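Local coordinates for rhamnosidase B (Bacillus sp., PDB 2OKX), which probably hydrolyses terminal alpha-L-rhamnosyl groups from glycosides and oligosaccharides as a family 78 glycoside hydrolase, at residues V36-D47 / G107-D118; L681-Q689 / V761-V769. All coordinates share one frame; numbering follows the deposited sequence.

Contact 1. Residues V36-D47 / G107-D118; sequences VEGPAMLHITAD and GRGGLIAEIEAD
Asp118 receives two backbone N-H groups through its carboxylate. Glu37 N gives a bond to Asp118 OD1 at 3.1 Å, and Gly38 N gives a shorter one to Asp118 OD2 at 2.7 Å. Both oxygens use their syn lone pairs. The carboxylate thus bridges two successive amides of the loop that leads into strand 41-47. Asp118 CG lies anti to its own carbonyl carbon (chi1 -61°), which turns the group back toward that loop. Nearby, water 1 accepts from Asp118 N and lies 2.8 Å from Pro39 O. Strands 41-47 and 110-117 run antiparallel as neighbours in a five-stranded mixed sheet of the N-terminal domain. Met41, His43, Thr45 and Asp47 form the hydrogen-bonded pairs with Glu116, Glu114, Ile112 and Gly110. In each pair both N-H groups and both carbonyls are used. Glu116 N to Met41 O is the shortest of these bonds at 2.7 Å. On one face Leu42, Ile44 and Ala46 meet Ile115, Ala113 and Leu111. Leu42 CG lies 3.8 Å from Ile115 CG1. Strand 87-96 covers this side, and the outer edges of the two strands bond to strands 70-77 and 120-124. The face with Met41, His43, Thr45, Ile112, Glu114 and Glu116 is mixed. Water 2, in the plane of the His43 ring at its edge, is 2.8 Å from His43 NE2. It also sits by Glu116 OE1, but that distance is unusually short and doubtful in detail. The ring stands at 90° to the Glu116 carboxylate. His43 ND1 is bonded to Ser75, Thr45 OG1 to Phe72 O and Glu114 OE1 to Asn7 N, while Glu114 OE2 forms a salt bridge with Arg4. Asp47 OD1 bonds to Tyr104 and OD2 to Trp187, while Arg108 N adds a weak bond of 3.3 Å to Asp47 OD2.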
loop_
_atom_site.group_PDB
_atom_site.type_symbol
_atom_site.label_atom_id
_atom_site.label_comp_id
_atom_site.label_asym_id
_atom_site.label_seq_id
_atom_site.Cartn_x
_atom_site.Cartn_y
_atom_site.Cartn_z
ATOM N N VAL A 36 -32.238 -22.716 -16.979
ATOM C CA VAL A 36 -30.944 -22.619 -17.638
ATOM C C VAL A 36 -30.083 -23.810 -17.226
ATOM O O VAL A 36 -29.875 -24.058 -16.037
ATOM C CB VAL A 36 -30.222 -21.299 -17.265
ATOM C CG1 VAL A 36 -30.170 -21.137 -15.753
ATOM C CG2 VAL A 36 -28.818 -21.292 -17.847
ATOM N N GLU A 37 -29.594 -24.550 -18.215
ATOM C CA GLU A 37 -28.770 -25.725 -17.959
ATOM C C GLU A 37 -27.433 -25.363 -17.324
ATOM O O GLU A 37 -27.254 -25.499 -16.114
ATOM C CB GLU A 37 -28.531 -26.493 -19.262
ATOM C CG GLU A 37 -29.803 -27.001 -19.924
ATOM C CD GLU A 37 -30.522 -28.049 -19.093
ATOM O OE1 GLU A 37 -31.639 -28.452 -19.484
ATOM O OE2 GLU A 37 -29.972 -28.474 -18.054
ATOM N N GLY A 38 -26.497 -24.907 -18.151
ATOM C CA GLY A 38 -25.184 -24.538 -17.655
ATOM C C GLY A 38 -25.240 -23.375 -16.686
ATOM O O GLY A 38 -26.321 -22.844 -16.416
ATOM N N PRO A 39 -24.088 -22.955 -16.139
ATOM C CA PRO A 39 -24.035 -21.839 -15.192
ATOM C C PRO A 39 -24.211 -20.489 -15.873
ATOM O O PRO A 39 -23.728 -20.274 -16.984
ATOM C CB PRO A 39 -22.650 -21.985 -14.576
ATOM C CG PRO A 39 -21.844 -22.472 -15.732
ATOM C CD PRO A 39 -22.745 -23.530 -16.341
ATOM N N ALA A 40 -24.916 -19.586 -15.204
ATOM C CA ALA A 40 -25.130 -18.252 -15.733
ATOM C C ALA A 40 -23.929 -17.427 -15.284
ATOM O O ALA A 40 -23.810 -17.080 -14.108
ATOM C CB ALA A 40 -26.419 -17.665 -15.176
ATOM N N MET A 41 -23.034 -17.133 -16.222
ATOM C CA MET A 41 -21.833 -16.368 -15.920
ATOM C C MET A 41 -21.984 -14.885 -16.240
ATOM O O MET A 41 -22.581 -14.509 -17.252
ATOM C CB MET A 41 -20.639 -16.926 -16.704
ATOM C CG MET A 41 -20.310 -18.384 -16.418
ATOM S SD MET A 41 -20.013 -18.703 -14.660
ATOM C CE MET A 41 -18.392 -17.932 -14.444
ATOM N N LEU A 42 -21.439 -14.049 -15.362
ATOM C CA LEU A 42 -21.472 -12.605 -15.543
ATOM C C LEU A 42 -20.020 -12.150 -15.631
ATOM O O LEU A 42 -19.280 -12.194 -14.644
ATOM C CB LEU A 42 -22.178 -11.929 -14.366
ATOM C CG LEU A 42 -22.540 -10.449 -14.527
ATOM C CD1 LEU A 42 -23.536 -10.039 -13.452
ATOM C CD2 LEU A 42 -21.282 -9.592 -14.450
ATOM N N HIS A 43 -19.617 -11.737 -16.828
ATOM C CA HIS A 43 -18.258 -11.278 -17.091
ATOM C C HIS A 43 -18.253 -9.760 -17.011
ATOM O O HIS A 43 -19.078 -9.099 -17.638
ATOM C CB HIS A 43 -17.830 -11.742 -18.479
ATOM C CG HIS A 43 -18.045 -13.205 -18.711
ATOM N ND1 HIS A 43 -17.219 -14.175 -18.182
ATOM C CD2 HIS A 43 -19.000 -13.864 -19.411
ATOM C CE1 HIS A 43 -17.654 -15.367 -18.548
ATOM N NE2 HIS A 43 -18.733 -15.207 -19.294
ATOM N N ILE A 44 -17.313 -9.205 -16.254
ATOM C CA ILE A 44 -17.278 -7.764 -16.068
ATOM C C ILE A 44 -15.918 -7.162 -15.727
ATOM O O ILE A 44 -15.045 -7.820 -15.155
ATOM C CB ILE A 44 -18.265 -7.367 -14.939
ATOM C CG1 ILE A 44 -18.189 -5.867 -14.645
ATOM C CG2 ILE A 44 -17.941 -8.163 -13.673
ATOM C CD1 ILE A 44 -19.160 -5.412 -13.561
ATOM N N THR A 45 -15.752 -5.902 -16.110
ATOM C CA THR A 45 -14.555 -5.134 -15.800
ATOM C C THR A 45 -14.981 -3.678 -15.881
ATOM O O THR A 45 -16.032 -3.365 -16.440
ATOM C CB THR A 45 -13.381 -5.412 -16.768
ATOM O OG1 THR A 45 -12.189 -4.823 -16.231
ATOM C CG2 THR A 45 -13.646 -4.816 -18.143
ATOM N N ALA A 46 -14.193 -2.788 -15.296
ATOM C CA ALA A 46 -14.532 -1.378 -15.316
ATOM C C ALA A 46 -13.297 -0.520 -15.111
ATOM O O ALA A 46 -12.222 -1.021 -14.791
ATOM C CB ALA A 46 -15.558 -1.074 -14.239
ATOM N N ASP A 47 -13.468 0.778 -15.313
ATOM C CA ASP A 47 -12.398 1.750 -15.151
ATOM C C ASP A 47 -13.011 2.851 -14.291
ATOM O O ASP A 47 -13.938 3.523 -14.744
ATOM C CB ASP A 47 -11.993 2.314 -16.521
ATOM C CG ASP A 47 -10.793 3.234 -16.440
ATOM O OD1 ASP A 47 -10.742 4.046 -15.498
ATOM O OD2 ASP A 47 -9.909 3.153 -17.319
ATOM N N GLY A 107 -7.329 6.055 -17.699
ATOM C CA GLY A 107 -7.905 5.655 -18.968
ATOM C C GLY A 107 -9.099 6.575 -19.156
ATOM O O GLY A 107 -8.940 7.756 -19.457
ATOM N N ARG A 108 -10.295 6.041 -18.952
ATOM C CA ARG A 108 -11.515 6.825 -19.065
ATOM C C ARG A 108 -12.621 6.052 -18.360
ATOM O O ARG A 108 -12.552 4.827 -18.253
ATOM C CB ARG A 108 -11.879 7.063 -20.538
ATOM C CG ARG A 108 -12.168 5.808 -21.340
ATOM C CD ARG A 108 -12.510 6.139 -22.795
ATOM N NE ARG A 108 -13.709 6.969 -22.912
ATOM C CZ ARG A 108 -14.211 7.404 -24.067
ATOM N NH1 ARG A 108 -15.303 8.154 -24.078
ATOM N NH2 ARG A 108 -13.619 7.093 -25.213
ATOM N N GLY A 109 -13.623 6.771 -17.862
ATOM C CA GLY A 109 -14.721 6.117 -17.174
ATOM C C GLY A 109 -15.357 5.067 -18.060
ATOM O O GLY A 109 -15.547 5.292 -19.253
ATOM N N GLY A 110 -15.684 3.911 -17.494
ATOM C CA GLY A 110 -16.295 2.883 -18.307
ATOM C C GLY A 110 -16.672 1.603 -17.592
ATOM O O GLY A 110 -16.061 1.213 -16.596
ATOM N N LEU A 111 -17.699 0.953 -18.125
ATOM C CA LEU A 111 -18.199 -0.302 -17.598
ATOM C C LEU A 111 -18.606 -1.207 -18.750
ATOM O O LEU A 111 -19.253 -0.764 -19.699
ATOM C CB LEU A 111 -19.419 -0.069 -16.711
ATOM C CG LEU A 111 -20.193 -1.345 -16.352
ATOM C CD1 LEU A 111 -19.342 -2.230 -15.453
ATOM C CD2 LEU A 111 -21.499 -0.978 -15.659
ATOM N N ILE A 112 -18.211 -2.470 -18.671
ATOM C CA ILE A 112 -18.580 -3.448 -19.680
ATOM C C ILE A 112 -18.916 -4.741 -18.940
ATOM O O ILE A 112 -18.103 -5.259 -18.170
ATOM C CB ILE A 112 -17.443 -3.680 -20.708
ATOM C CG1 ILE A 112 -17.938 -4.609 -21.818
ATOM C CG2 ILE A 112 -16.210 -4.252 -20.024
ATOM C CD1 ILE A 112 -17.006 -4.704 -23.003
ATOM N N ALA A 113 -20.131 -5.238 -19.154
ATOM C CA ALA A 113 -20.586 -6.454 -18.495
ATOM C C ALA A 113 -21.520 -7.246 -19.390
ATOM O O ALA A 113 -22.284 -6.679 -20.170
ATOM C CB ALA A 113 -21.287 -6.107 -17.187
ATOM N N GLU A 114 -21.464 -8.565 -19.265
ATOM C CA GLU A 114 -22.300 -9.434 -20.074
ATOM C C GLU A 114 -22.643 -10.712 -19.319
ATOM O O GLU A 114 -21.766 -11.342 -18.726
ATOM C CB GLU A 114 -21.566 -9.785 -21.368
ATOM C CG GLU A 114 -22.411 -10.511 -22.401
ATOM C CD GLU A 114 -21.584 -10.998 -23.573
ATOM O OE1 GLU A 114 -20.718 -10.232 -24.042
ATOM O OE2 GLU A 114 -21.804 -12.139 -24.030
ATOM N N ILE A 115 -23.921 -11.079 -19.333
ATOM C CA ILE A 115 -24.375 -12.299 -18.679
ATOM C C ILE A 115 -24.582 -13.338 -19.771
ATOM O O ILE A 115 -25.320 -13.104 -20.728
ATOM C CB ILE A 115 -25.700 -12.087 -17.924
ATOM C CG1 ILE A 115 -25.489 -11.096 -16.778
ATOM C CG2 ILE A 115 -26.211 -13.418 -17.387
ATOM C CD1 ILE A 115 -26.727 -10.843 -15.953
ATOM N N GLU A 116 -23.920 -14.479 -19.627
ATOM C CA GLU A 116 -24.012 -15.543 -20.613
ATOM C C GLU A 116 -24.379 -16.871 -19.969
ATOM O O GLU A 116 -23.918 -17.195 -18.873
ATOM C CB GLU A 116 -22.678 -15.675 -21.355
ATOM C CG GLU A 116 -22.625 -16.799 -22.378
ATOM C CD GLU A 116 -21.321 -16.819 -23.160
ATOM O OE1 GLU A 116 -20.247 -16.976 -22.538
ATOM O OE2 GLU A 116 -21.367 -16.676 -24.400
ATOM N N ALA A 117 -25.214 -17.636 -20.663
ATOM C CA ALA A 117 -25.651 -18.936 -20.181
ATOM C C ALA A 117 -26.032 -19.815 -21.363
ATOM O O ALA A 117 -26.827 -19.415 -22.218
ATOM C CB ALA A 117 -26.838 -18.773 -19.247
ATOM N N ASP A 118 -25.451 -21.009 -21.415
ATOM C CA ASP A 118 -25.736 -21.947 -22.491
ATOM C C ASP A 118 -25.377 -21.332 -23.841
ATOM O O ASP A 118 -26.119 -21.463 -24.816
ATOM C CB ASP A 118 -27.219 -22.332 -22.460
ATOM C CG ASP A 118 -27.617 -23.002 -21.156
ATOM O OD1 ASP A 118 -28.830 -23.132 -20.889
ATOM O OD2 ASP A 118 -26.711 -23.406 -20.398
HETATM O O HOH W 1 -24.178 -21.945 -19.221
HETATM O O HOH W 2 -20.037 -17.523 -20.101
#

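Contact 2. Residues L681-Q689 / V761-V769; sequences LLDWAPIDQ and VYSMQTQVV
The loop 681-689 packs against the N-terminal end of helix 764-772, in the six-hairpin glycosidase domain of the enzyme. Gln765, in the first turn of that helix, fills the middle of the contact. Ile687 crosses it obliquely, with Ile687 CD1 3.5 Å from Gln765 CG. Ile687 CG1 stands anti to its carbonyl carbon (chi1 -69°), and this carries CD1 over to the aliphatic part of the glutamine. The Gln765 chain bends at chi2 (86°), bringing its amide beside Asp683 and Ala685. The amide and the Asp683 carboxylate are inclined at 52°. Asp683 is held from outside as well: OD1 accepts from Gly799 N and OD2 pairs with Ser800. Six-hairpin glycosidases are expected to have an (alpha/alpha)6 barrel, and here segment 681-689 belongs to the loop between helix 647-665 and strand 694-695. Ser763 is the N-cap of helix 764-772. Its OG accepts a weak but straight bond from Thr766 N at 3.4 Å. With an alanine in place of Gln765, Ile687 CD1 would keep CB but is likely to lose its contacts with CG and the amide carbon, opening a gap beside Asp683. Farther along the helix, Leu682 and Val769 meet tip to tip, Leu682 CD2 to Val769 CG2, at 3.9 Å. Before the helix, Asp688 CB rests on Val761 CB at 3.7 Å. Asp688 OD2 bonds to Ser759, while Asp750 takes both the Asp688 backbone N and Ser763 OG.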
loop_
_atom_site.group_PDB
_atom_site.type_symbol
_atom_site.label_atom_id
_atom_site.label_comp_id
_atom_site.label_asym_id
_atom_site.label_seq_id
_atom_site.Cartn_x
_atom_site.Cartn_y
_atom_site.Cartn_z
ATOM N N LEU A 681 18.742 1.842 -4.234
ATOM C CA LEU A 681 18.350 1.490 -2.877
ATOM C C LEU A 681 18.448 0.024 -2.478
ATOM O O LEU A 681 18.416 -0.876 -3.315
ATOM C CB LEU A 681 16.906 1.948 -2.641
ATOM C CG LEU A 681 16.283 1.628 -1.278
ATOM C CD1 LEU A 681 16.868 2.568 -0.239
ATOM C CD2 LEU A 681 14.765 1.774 -1.340
ATOM N N LEU A 682 18.557 -0.186 -1.170
ATOM C CA LEU A 682 18.580 -1.515 -0.579
ATOM C C LEU A 682 17.857 -1.475 0.767
ATOM O O LEU A 682 16.847 -2.145 0.945
ATOM C CB LEU A 682 20.006 -2.034 -0.365
ATOM C CG LEU A 682 20.016 -3.384 0.375
ATOM C CD1 LEU A 682 19.162 -4.395 -0.388
ATOM C CD2 LEU A 682 21.437 -3.899 0.531
ATOM N N ASP A 683 18.360 -0.670 1.702
ATOM C CA ASP A 683 17.769 -0.588 3.038
ATOM C C ASP A 683 17.540 0.848 3.523
ATOM O O ASP A 683 18.146 1.791 3.010
ATOM C CB ASP A 683 18.682 -1.315 4.035
ATOM C CG ASP A 683 18.009 -1.580 5.366
ATOM O OD1 ASP A 683 18.730 -1.869 6.348
ATOM O OD2 ASP A 683 16.762 -1.515 5.430
ATOM N N TRP A 684 16.670 1.006 4.517
ATOM C CA TRP A 684 16.385 2.327 5.082
ATOM C C TRP A 684 17.378 2.570 6.215
ATOM O O TRP A 684 17.034 2.494 7.396
ATOM C CB TRP A 684 14.946 2.399 5.620
ATOM C CG TRP A 684 13.885 2.300 4.553
ATOM C CD1 TRP A 684 12.921 1.337 4.442
ATOM C CD2 TRP A 684 13.691 3.191 3.443
ATOM N NE1 TRP A 684 12.141 1.571 3.333
ATOM C CE2 TRP A 684 12.591 2.701 2.701
ATOM C CE3 TRP A 684 14.340 4.355 3.004
ATOM C CZ2 TRP A 684 12.126 3.332 1.542
ATOM C CZ3 TRP A 684 13.875 4.984 1.849
ATOM C CH2 TRP A 684 12.779 4.469 1.133
ATOM N N ALA A 685 18.619 2.851 5.837
ATOM C CA ALA A 685 19.686 3.100 6.797
ATOM C C ALA A 685 20.740 3.984 6.136
ATOM O O ALA A 685 20.772 4.101 4.913
ATOM C CB ALA A 685 20.305 1.782 7.239
ATOM N N PRO A 686 21.616 4.609 6.942
ATOM C CA PRO A 686 22.693 5.499 6.490
ATOM C C PRO A 686 23.734 4.860 5.569
ATOM O O PRO A 686 24.915 5.197 5.642
ATOM C CB PRO A 686 23.322 5.976 7.799
ATOM C CG PRO A 686 22.195 5.905 8.768
ATOM C CD PRO A 686 21.555 4.590 8.412
ATOM N N ILE A 687 23.300 3.934 4.720
ATOM C CA ILE A 687 24.200 3.277 3.778
ATOM C C ILE A 687 24.619 4.312 2.739
ATOM O O ILE A 687 23.800 5.124 2.307
ATOM C CB ILE A 687 23.494 2.117 3.030
ATOM C CG1 ILE A 687 23.195 0.971 3.995
ATOM C CG2 ILE A 687 24.358 1.634 1.869
ATOM C CD1 ILE A 687 22.402 -0.153 3.363
ATOM N N ASP A 688 25.886 4.294 2.339
ATOM C CA ASP A 688 26.343 5.241 1.332
ATOM C C ASP A 688 25.941 4.654 -0.017
ATOM O O ASP A 688 26.739 4.023 -0.713
ATOM C CB ASP A 688 27.860 5.442 1.426
ATOM C CG ASP A 688 28.330 6.689 0.693
ATOM O OD1 ASP A 688 27.504 7.601 0.471
ATOM O OD2 ASP A 688 29.530 6.766 0.353
ATOM N N GLN A 689 24.674 4.857 -0.365
ATOM C CA GLN A 689 24.112 4.346 -1.606
ATOM C C GLN A 689 23.559 5.510 -2.425
ATOM O O GLN A 689 22.349 5.640 -2.610
ATOM C CB GLN A 689 23.007 3.328 -1.279
ATOM C CG GLN A 689 21.879 3.890 -0.416
ATOM C CD GLN A 689 21.001 2.812 0.208
ATOM O OE1 GLN A 689 20.774 1.754 -0.382
ATOM N NE2 GLN A 689 20.489 3.088 1.405
ATOM N N VAL A 761 32.372 4.754 4.082
ATOM C CA VAL A 761 31.277 4.251 4.899
ATOM C C VAL A 761 31.180 2.730 4.779
ATOM O O VAL A 761 31.182 2.184 3.677
ATOM C CB VAL A 761 29.929 4.889 4.470
ATOM C CG1 VAL A 761 28.783 4.311 5.291
ATOM C CG2 VAL A 761 29.994 6.401 4.647
ATOM N N TYR A 762 31.104 2.056 5.921
ATOM C CA TYR A 762 31.000 0.601 5.956
ATOM C C TYR A 762 29.715 0.184 6.659
ATOM O O TYR A 762 29.399 0.673 7.746
ATOM C CB TYR A 762 32.213 0.013 6.673
ATOM C CG TYR A 762 33.504 0.270 5.937
ATOM C CD1 TYR A 762 33.887 -0.531 4.861
ATOM C CD2 TYR A 762 34.320 1.349 6.277
ATOM C CE1 TYR A 762 35.048 -0.266 4.141
ATOM C CE2 TYR A 762 35.485 1.628 5.561
ATOM C CZ TYR A 762 35.841 0.817 4.495
ATOM O OH TYR A 762 36.984 1.091 3.779
ATOM N N SER A 763 28.976 -0.727 6.035
ATOM C CA SER A 763 27.713 -1.186 6.599
ATOM C C SER A 763 27.613 -2.701 6.680
ATOM O O SER A 763 28.263 -3.424 5.927
ATOM C CB SER A 763 26.554 -0.658 5.755
ATOM O OG SER A 763 26.618 -1.189 4.442
ATOM N N MET A 764 26.794 -3.177 7.608
ATOM C CA MET A 764 26.577 -4.610 7.764
ATOM C C MET A 764 25.882 -5.117 6.509
ATOM O O MET A 764 26.146 -6.226 6.044
ATOM C CB MET A 764 25.690 -4.885 8.975
ATOM C CG MET A 764 26.430 -4.886 10.294
ATOM S SD MET A 764 27.691 -6.174 10.290
ATOM C CE MET A 764 26.669 -7.644 10.150
ATOM N N GLN A 765 24.995 -4.283 5.969
ATOM C CA GLN A 765 24.226 -4.620 4.778
ATOM C C GLN A 765 25.082 -5.107 3.611
ATOM O O GLN A 765 24.855 -6.187 3.065
ATOM C CB GLN A 765 23.393 -3.411 4.325
ATOM C CG GLN A 765 22.207 -3.048 5.232
ATOM C CD GLN A 765 22.572 -2.134 6.393
ATOM O OE1 GLN A 765 21.693 -1.543 7.027
ATOM N NE2 GLN A 765 23.862 -2.014 6.680
ATOM N N THR A 766 26.062 -4.302 3.220
ATOM C CA THR A 766 26.924 -4.666 2.105
ATOM C C THR A 766 27.665 -5.973 2.347
ATOM O O THR A 766 27.821 -6.778 1.432
ATOM C CB THR A 766 27.940 -3.548 1.811
ATOM O OG1 THR A 766 27.230 -2.353 1.456
ATOM C CG2 THR A 766 28.859 -3.949 0.659
ATOM N N GLN A 767 28.113 -6.182 3.580
ATOM C CA GLN A 767 28.839 -7.399 3.928
ATOM C C GLN A 767 27.911 -8.612 3.843
ATOM O O GLN A 767 28.283 -9.653 3.298
ATOM C CB GLN A 767 29.413 -7.293 5.344
ATOM C CG GLN A 767 30.125 -5.982 5.657
ATOM C CD GLN A 767 31.044 -5.519 4.539
ATOM O OE1 GLN A 767 31.845 -6.294 4.014
ATOM N NE2 GLN A 767 30.937 -4.242 4.178
ATOM N N VAL A 768 26.704 -8.474 4.390
ATOM C CA VAL A 768 25.733 -9.561 4.362
ATOM C C VAL A 768 25.426 -9.955 2.920
ATOM O O VAL A 768 25.382 -11.138 2.587
ATOM C CB VAL A 768 24.411 -9.159 5.069
ATOM C CG1 VAL A 768 23.344 -10.217 4.828
ATOM C CG2 VAL A 768 24.649 -8.997 6.561
ATOM N N VAL A 769 25.215 -8.960 2.065
ATOM C CA VAL A 769 24.910 -9.229 0.665
ATOM C C VAL A 769 26.073 -9.925 -0.039
ATOM O O VAL A 769 25.863 -10.816 -0.859
ATOM C CB VAL A 769 24.558 -7.926 -0.096
ATOM C CG1 VAL A 769 24.322 -8.227 -1.566
ATOM C CG2 VAL A 769 23.312 -7.291 0.512
#

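The two contacts lie on opposite sides of the chain's centre, with centres about 50 Å apart, and share no element. Contact 1 is in the N-terminal domain and contact 2 in the six-hairpin glycosidase domain. Contact 1 is partly buried and has three exposed residues. Contact 2 is smaller but mostly buried. Their chemistry differs accordingly. Contact 1 joins two strands by regular backbone bonds; a water lies between side chains on one face, and another sits at the loop end. Contact 2 has no clear hydrogen bond between its segments. Side-chain packing joins loop to helix there. In both contacts, polar side chains also bond to residues elsewhere in the chain.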